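Local coordinates for protein 3-hydroxyisobutyrate dehydrogenase (Salmonella typhimurium, PDB 3G0O) that probably catalyses the oxidation of L-threonate to 2-dehydro-L-erythronate, with NAD(+) preferred over NADP(+) as cosubstrate, at residues Gly175-Val178 with Lys179-Gln183; Asp243-Val246 with Lys247-Leu251; Arg167-Thr171 with Pro172-Ser176. All blocks are in the same frame, centred on the assembly; numbering follows the deposited sequence.

Interaction 1: Gly175-Val178 with Lys179-Gln183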
loop_
_atom_site.group_PDB
_atom_site.type_symbol
_atom_site.label_atom_id
_atom_site.label_comp_id
_atom_site.label_asym_id
_atom_site.label_seq_id
_atom_site.Cartn_x
_atom_site.Cartn_y
_atom_site.Cartn_z
ATOM N N GLY A 175 2.526 -7.941 21.378
ATOM C CA GLY A 175 3.358 -7.799 20.203
ATOM C C GLY A 175 2.869 -8.706 19.088
ATOM O O GLY A 175 2.750 -8.273 17.943
ATOM N N SER A 176 2.580 -9.963 19.413
ATOM C CA SER A 176 2.103 -10.903 18.400
ATOM C C SER A 176 0.732 -10.508 17.858
ATOM O O SER A 176 0.428 -10.762 16.693
ATOM C CB SER A 176 2.052 -12.327 18.959
ATOM O OG SER A 176 3.356 -12.870 19.109
ATOM N N THR A 177 -0.092 -9.883 18.696
ATOM C CA THR A 177 -1.413 -9.444 18.250
ATOM C C THR A 177 -1.246 -8.358 17.189
ATOM O O THR A 177 -1.974 -8.327 16.192
ATOM C CB THR A 177 -2.250 -8.885 19.420
ATOM O OG1 THR A 177 -2.570 -9.951 20.323
ATOM C CG2 THR A 177 -3.549 -8.258 18.905
ATOM N N VAL A 178 -0.281 -7.473 17.401
ATOM C CA VAL A 178 -0.028 -6.403 16.444
ATOM C C VAL A 178 0.487 -6.981 15.132
ATOM O O VAL A 178 0.095 -6.526 14.056
ATOM C CB VAL A 178 0.987 -5.389 17.002
ATOM C CG1 VAL A 178 1.412 -4.405 15.915
ATOM C CG2 VAL A 178 0.364 -4.638 18.170
ATOM N N LYS A 179 1.362 -7.985 15.224
ATOM C CA LYS A 179 1.916 -8.640 14.041
ATOM C C LYS A 179 0.802 -9.305 13.233
ATOM O O LYS A 179 0.806 -9.267 12.004
ATOM C CB LYS A 179 2.955 -9.697 14.445
ATOM C CG LYS A 179 3.588 -10.454 13.271
ATOM C CD LYS A 179 4.235 -9.497 12.276
ATOM C CE LYS A 179 4.843 -10.225 11.078
ATOM N NZ LYS A 179 5.984 -11.108 11.453
ATOM N N ILE A 180 -0.146 -9.924 13.930
ATOM C CA ILE A 180 -1.265 -10.584 13.258
ATOM C C ILE A 180 -2.053 -9.566 12.442
ATOM O O ILE A 180 -2.366 -9.802 11.276
ATOM C CB ILE A 180 -2.215 -11.258 14.277
ATOM C CG1 ILE A 180 -1.520 -12.474 14.893
ATOM C CG2 ILE A 180 -3.526 -11.663 13.598
ATOM C CD1 ILE A 180 -2.252 -13.071 16.071
ATOM N N ILE A 181 -2.374 -8.432 13.055
ATOM C CA ILE A 181 -3.119 -7.400 12.349
ATOM C C ILE A 181 -2.292 -6.921 11.155
ATOM O O ILE A 181 -2.819 -6.726 10.060
ATOM C CB ILE A 181 -3.448 -6.228 13.288
ATOM C CG1 ILE A 181 -4.304 -6.741 14.450
ATOM C CG2 ILE A 181 -4.181 -5.134 12.524
ATOM C CD1 ILE A 181 -4.611 -5.708 15.500
ATOM N N HIS A 182 -0.990 -6.751 11.361
ATOM C CA HIS A 182 -0.116 -6.321 10.277
ATOM C C HIS A 182 -0.169 -7.293 9.094
ATOM O O HIS A 182 -0.201 -6.868 7.938
ATOM C CB HIS A 182 1.335 -6.197 10.762
ATOM C CG HIS A 182 2.307 -5.880 9.669
ATOM N ND1 HIS A 182 2.924 -6.854 8.914
ATOM C CD2 HIS A 182 2.707 -4.694 9.149
ATOM C CE1 HIS A 182 3.656 -6.284 7.974
ATOM N NE2 HIS A 182 3.541 -4.973 8.094
ATOM N N GLN A 183 -0.182 -8.591 9.382
ATOM C CA GLN A 183 -0.212 -9.596 8.323
ATOM C C GLN A 183 -1.521 -9.601 7.540
ATOM O O GLN A 183 -1.562 -10.075 6.404
ATOM C CB GLN A 183 0.069 -10.990 8.885
ATOM C CG GLN A 183 1.502 -11.188 9.357
ATOM C CD GLN A 183 2.531 -10.780 8.315
ATOM O OE1 GLN A 183 2.911 -9.613 8.226
ATOM N NE2 GLN A 183 2.983 -11.743 7.513
#
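Gly175 to Val178 meet Lys179 to His182 through four consecutive i to i+4 backbone bonds early in alpha-helix 174-202, which leads from the Rossmann-type domain into the helical C-terminal domain. The shortest two run from Ile180 N to Ser176 O and from His182 N to Val178 O, both 2.9 Å. The side chains close in on the same carbonyls. Ile180 CG1 lies 3.2 Å from Ser176 O and Ile181 CG1 3.3 Å from Thr177 O; in both isoleucines CG1 stands beside the backbone N (chi1 -70° and -60°), which turns this branch back toward the preceding turn. Side-chain packing is looser on the flank facing the second subunit, where Thr177 is partly exposed: Thr177 CG2 and Ile181 CD1 approach only to 4.4 Å, and Ile205 and Ala200 of that subunit pack against them. Lys179, the predicted active-site residue, turns only its far part away, its backbone and CB staying in the contact. The chain leaves opposite its backbone N (chi1 179°) and bends at chi2 and chi4, carrying NZ to Thr103 OG1 and, weakly, Val128 O. The His182 side chain, about 4 Å from a bound tartrate, also leads away from the preceding turn; NE2 bonds weakly to Gly219 N of the second subunit. Ring rotation is restrained by the 2.8 Å bond from His182 ND1 to Gln183 OE1, in both the ring and carbonyl planes.

Interaction 2: Asp243-Val246 with Lys247-Leu251; sequences DIFV and KDLGL
The ring of Phe245 meets Leu249 at its edge, Leu249 CG lying near the ring plane 4.4 Å from Phe245 CD2, while Asp248 CB approaches the ring obliquely. Phe273 of helix 264-281 brings a second ring against it, the two planes inclined by about 25°, and Gln183, Ala186 and Ile190 of helix 174-202 also touch it. The contact is an i to i+4 arrangement on the alpha-helix 242-258 of the helical C-terminal domain, and Phe245 sits where three helices of that domain meet. The other flat group, the Asp248 carboxylate, is gripped at both oxygens. Lys247 NZ forms a salt bridge with Asp248 OD1 at 2.8 Å, coming from the syn side but 35° out of the carboxylate plane, and OD2 accepts a hydrogen bond from Gln183 NE2. Bends at the last two torsions of the Lys247 chain fold its ammonium group back over this turn, where it also makes a weak bond to Val73 O. Ile244 lies alongside both charged side chains and points the same way; its CG2 is 3.9 Å from Asp248 OD2. Through Gln183 and by proximity, Asp248, its side chain about 6 Å from that of Lys179, belongs to the surroundings of the predicted active site. Backbone bonds run from Asp248 N to Ile244 O and from Leu249 N to Phe245 O, whereas the one from Gly250 N to Val246 O is weak. Leu249 CB lies 3.1 Å from Phe245 O, the acceptor of its own backbone N.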
loop_
_atom_site.group_PDB
_atom_site.type_symbol
_atom_site.label_atom_id
_atom_site.label_comp_id
_atom_site.label_asym_id
_atom_site.label_seq_id
_atom_site.Cartn_x
_atom_site.Cartn_y
_atom_site.Cartn_z
ATOM N N ASP A 243 2.236 -20.510 0.901
ATOM C CA ASP A 243 1.821 -21.173 2.133
ATOM C C ASP A 243 2.061 -20.354 3.400
ATOM O O ASP A 243 1.445 -20.621 4.432
ATOM C CB ASP A 243 2.495 -22.546 2.257
ATOM C CG ASP A 243 1.871 -23.581 1.337
ATOM O OD1 ASP A 243 0.711 -23.374 0.914
ATOM O OD2 ASP A 243 2.529 -24.605 1.047
ATOM N N ILE A 244 2.938 -19.355 3.328
ATOM C CA ILE A 244 3.194 -18.518 4.497
ATOM C C ILE A 244 1.941 -17.711 4.810
ATOM O O ILE A 244 1.557 -17.575 5.972
ATOM C CB ILE A 244 4.355 -17.520 4.271
ATOM C CG1 ILE A 244 5.681 -18.271 4.127
ATOM C CG2 ILE A 244 4.442 -16.545 5.454
ATOM C CD1 ILE A 244 6.117 -19.000 5.380
ATOM N N PHE A 245 1.306 -17.167 3.777
ATOM C CA PHE A 245 0.104 -16.388 4.009
ATOM C C PHE A 245 -1.136 -17.232 4.241
ATOM O O PHE A 245 -2.109 -16.755 4.824
ATOM C CB PHE A 245 -0.099 -15.357 2.902
ATOM C CG PHE A 245 0.699 -14.114 3.128
ATOM C CD1 PHE A 245 1.938 -13.941 2.522
ATOM C CD2 PHE A 245 0.264 -13.166 4.049
ATOM C CE1 PHE A 245 2.738 -12.843 2.834
ATOM C CE2 PHE A 245 1.053 -12.068 4.370
ATOM C CZ PHE A 245 2.296 -11.906 3.760
ATOM N N VAL A 246 -1.107 -18.482 3.790
ATOM C CA VAL A 246 -2.224 -19.383 4.054
ATOM C C VAL A 246 -2.211 -19.519 5.580
ATOM O O VAL A 246 -3.249 -19.468 6.244
ATOM C CB VAL A 246 -2.005 -20.781 3.418
ATOM C CG1 VAL A 246 -3.007 -21.773 3.983
ATOM C CG2 VAL A 246 -2.148 -20.694 1.914
ATOM N N LYS A 247 -1.010 -19.665 6.127
ATOM C CA LYS A 247 -0.831 -19.794 7.564
ATOM C C LYS A 247 -1.156 -18.492 8.292
ATOM O O LYS A 247 -1.964 -18.481 9.215
ATOM C CB LYS A 247 0.611 -20.212 7.876
ATOM C CG LYS A 247 1.019 -20.057 9.335
ATOM C CD LYS A 247 2.438 -20.565 9.566
ATOM C CE LYS A 247 3.457 -19.840 8.685
ATOM N NZ LYS A 247 3.636 -18.408 9.067
ATOM N N ASP A 248 -0.536 -17.395 7.867
ATOM C CA ASP A 248 -0.748 -16.109 8.518
ATOM C C ASP A 248 -2.180 -15.597 8.468
ATOM O O ASP A 248 -2.700 -15.128 9.474
ATOM C CB ASP A 248 0.205 -15.052 7.945
ATOM C CG ASP A 248 1.637 -15.238 8.430
ATOM O OD1 ASP A 248 1.905 -16.231 9.146
ATOM O OD2 ASP A 248 2.491 -14.389 8.094
ATOM N N LEU A 249 -2.817 -15.678 7.303
ATOM C CA LEU A 249 -4.191 -15.218 7.188
ATOM C C LEU A 249 -5.107 -16.173 7.952
ATOM O O LEU A 249 -6.233 -15.821 8.307
ATOM C CB LEU A 249 -4.599 -15.110 5.717
ATOM C CG LEU A 249 -3.966 -13.912 4.988
ATOM C CD1 LEU A 249 -4.283 -13.987 3.504
ATOM C CD2 LEU A 249 -4.475 -12.609 5.583
ATOM N N GLY A 250 -4.616 -17.382 8.200
ATOM C CA GLY A 250 -5.391 -18.338 8.968
ATOM C C GLY A 250 -5.383 -17.867 10.415
ATOM O O GLY A 250 -6.394 -17.937 11.115
ATOM N N LEU A 251 -4.229 -17.374 10.860
ATOM C CA LEU A 251 -4.091 -16.878 12.222
ATOM C C LEU A 251 -4.947 -15.620 12.395
ATOM O O LEU A 251 -5.544 -15.401 13.453
ATOM C CB LEU A 251 -2.622 -16.577 12.525
ATOM C CG LEU A 251 -2.276 -16.072 13.926
ATOM C CD1 LEU A 251 -2.895 -16.978 14.983
ATOM C CD2 LEU A 251 -0.760 -16.029 14.077
#

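Interaction 3: Arg167-Thr171 with Pro172-Ser176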
loop_
_atom_site.group_PDB
_atom_site.type_symbol
_atom_site.label_atom_id
_atom_site.label_comp_id
_atom_site.label_asym_id
_atom_site.label_seq_id
_atom_site.Cartn_x
_atom_site.Cartn_y
_atom_site.Cartn_z
ATOM N N ARG A 167 7.038 -0.428 21.644
ATOM C CA ARG A 167 6.750 -1.188 22.856
ATOM C C ARG A 167 5.244 -1.134 23.046
ATOM O O ARG A 167 4.697 -0.128 23.511
ATOM C CB ARG A 167 7.476 -0.570 24.059
ATOM C CG ARG A 167 8.991 -0.556 23.893
ATOM C CD ARG A 167 9.726 0.111 25.057
ATOM N NE ARG A 167 9.526 -0.575 26.332
ATOM C CZ ARG A 167 10.381 -0.519 27.352
ATOM N NH1 ARG A 167 11.497 0.189 27.240
ATOM N NH2 ARG A 167 10.120 -1.166 28.483
ATOM N N ILE A 168 4.586 -2.223 22.662
ATOM C CA ILE A 168 3.134 -2.335 22.729
ATOM C C ILE A 168 2.610 -2.469 24.153
ATOM O O ILE A 168 1.671 -1.776 24.542
ATOM C CB ILE A 168 2.649 -3.542 21.893
ATOM C CG1 ILE A 168 3.333 -3.532 20.520
ATOM C CG2 ILE A 168 1.135 -3.496 21.738
ATOM C CD1 ILE A 168 3.125 -2.261 19.717
ATOM N N SER A 169 3.207 -3.369 24.925
ATOM C CA SER A 169 2.801 -3.566 26.314
ATOM C C SER A 169 3.972 -4.106 27.112
ATOM O O SER A 169 5.056 -4.339 26.566
ATOM C CB SER A 169 1.620 -4.538 26.419
ATOM O OG SER A 169 2.030 -5.882 26.235
ATOM N N ASP A 170 3.751 -4.306 28.406
ATOM C CA ASP A 170 4.794 -4.815 29.284
ATOM C C ASP A 170 4.657 -6.319 29.483
ATOM O O ASP A 170 5.337 -6.908 30.318
ATOM C CB ASP A 170 4.724 -4.097 30.636
ATOM C CG ASP A 170 3.472 -4.444 31.416
ATOM O OD1 ASP A 170 2.399 -4.613 30.793
ATOM O OD2 ASP A 170 3.557 -4.538 32.657
ATOM N N THR A 171 3.775 -6.946 28.712
ATOM C CA THR A 171 3.586 -8.383 28.840
ATOM C C THR A 171 3.542 -9.071 27.483
ATOM O O THR A 171 2.960 -8.552 26.532
ATOM C CB THR A 171 2.284 -8.715 29.589
ATOM O OG1 THR A 171 1.168 -8.518 28.716
ATOM C CG2 THR A 171 2.129 -7.816 30.807
ATOM N N PRO A 172 4.166 -10.253 27.378
ATOM C CA PRO A 172 4.180 -11.001 26.120
ATOM C C PRO A 172 2.761 -11.235 25.616
ATOM O O PRO A 172 1.846 -11.467 26.406
ATOM C CB PRO A 172 4.866 -12.304 26.507
ATOM C CG PRO A 172 5.838 -11.855 27.552
ATOM C CD PRO A 172 4.997 -10.924 28.393
ATOM N N GLY A 173 2.585 -11.169 24.303
ATOM C CA GLY A 173 1.271 -11.394 23.732
ATOM C C GLY A 173 0.790 -10.269 22.839
ATOM O O GLY A 173 0.354 -10.505 21.713
ATOM N N ALA A 174 0.871 -9.041 23.343
ATOM C CA ALA A 174 0.426 -7.876 22.589
ATOM C C ALA A 174 1.226 -7.681 21.307
ATOM O O ALA A 174 0.675 -7.294 20.277
ATOM C CB ALA A 174 0.510 -6.629 23.454
ATOM N N GLY A 175 2.526 -7.941 21.378
ATOM C CA GLY A 175 3.358 -7.799 20.203
ATOM C C GLY A 175 2.869 -8.706 19.088
ATOM O O GLY A 175 2.750 -8.273 17.943
ATOM N N SER A 176 2.580 -9.963 19.413
ATOM C CA SER A 176 2.103 -10.903 18.400
ATOM C C SER A 176 0.732 -10.508 17.858
ATOM O O SER A 176 0.428 -10.762 16.693
ATOM C CB SER A 176 2.052 -12.327 18.959
ATOM O OG SER A 176 3.356 -12.870 19.109
HETATM O O HOH W 1 -0.425 -9.330 26.406
#
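Ile168 and Ser169 turn their side chains onto Ala174 by different torsions. Ile168 holds CG2 anti to its backbone N, with CG1 beside that N (chi1 -47°), which points CG2 at Ala174 CB, 3.6 Å away. Ser169 places OG between its backbone N and carbonyl carbon (chi1 76°), bringing the hydroxyl oxygen 3.3 Å from the same methyl. That torsion also lets Ser169 OG accept a hydrogen bond from Thr171 N at 3.2 Å, an ST turn at the start of the connection to the helix. Farther round, a water bridges the bend, bonding to Thr171 OG1 and donating to Pro172 O. Gly173 follows as the N-cap residue; its backbone angles, with phi at 126°, would press a beta carbon against Pro172 O. Its N reaches Asp125 OD2, and Ser145 OG bonds both Thr171 O and Gly175 N, tying the two limbs of the turn together. The connection thus joins strand 162-169, outermost in the sheet of this chain and paired with strand 140-145, to the start of helix 174-202. Pro172 packs against Met123 of strand 122-129 and Ala113 of helix 106-117, and Val209 of the second subunit packs on Ile168.

Along the chain the order is interaction 3, interaction 1, interaction 2. Interactions 3 and 1 run together: Arg167-Ser176 closes the Rossmann-type sheet and opens helix 174-202, and Gly175-Gln183 continues that helix, sharing Gly175 and Ser176. Their centres are about 10 Å apart, and Val178 CG2 packs on Ile168 CG2 at 3.8 Å. Interaction 2, on helix 242-258, touches interaction 1, with Ile180 CD1 3.7 Å from Leu251 CG and centres about 12 Å apart; from interaction 3 its centre is about 21 Å away, nearest atoms about 6 Å. Helix 174-202 connects the Rossmann-type domain to the helical domain, and interactions 1 and 2 bring His182 and Phe245 close to the bound tartrate, near predicted active-site Lys179.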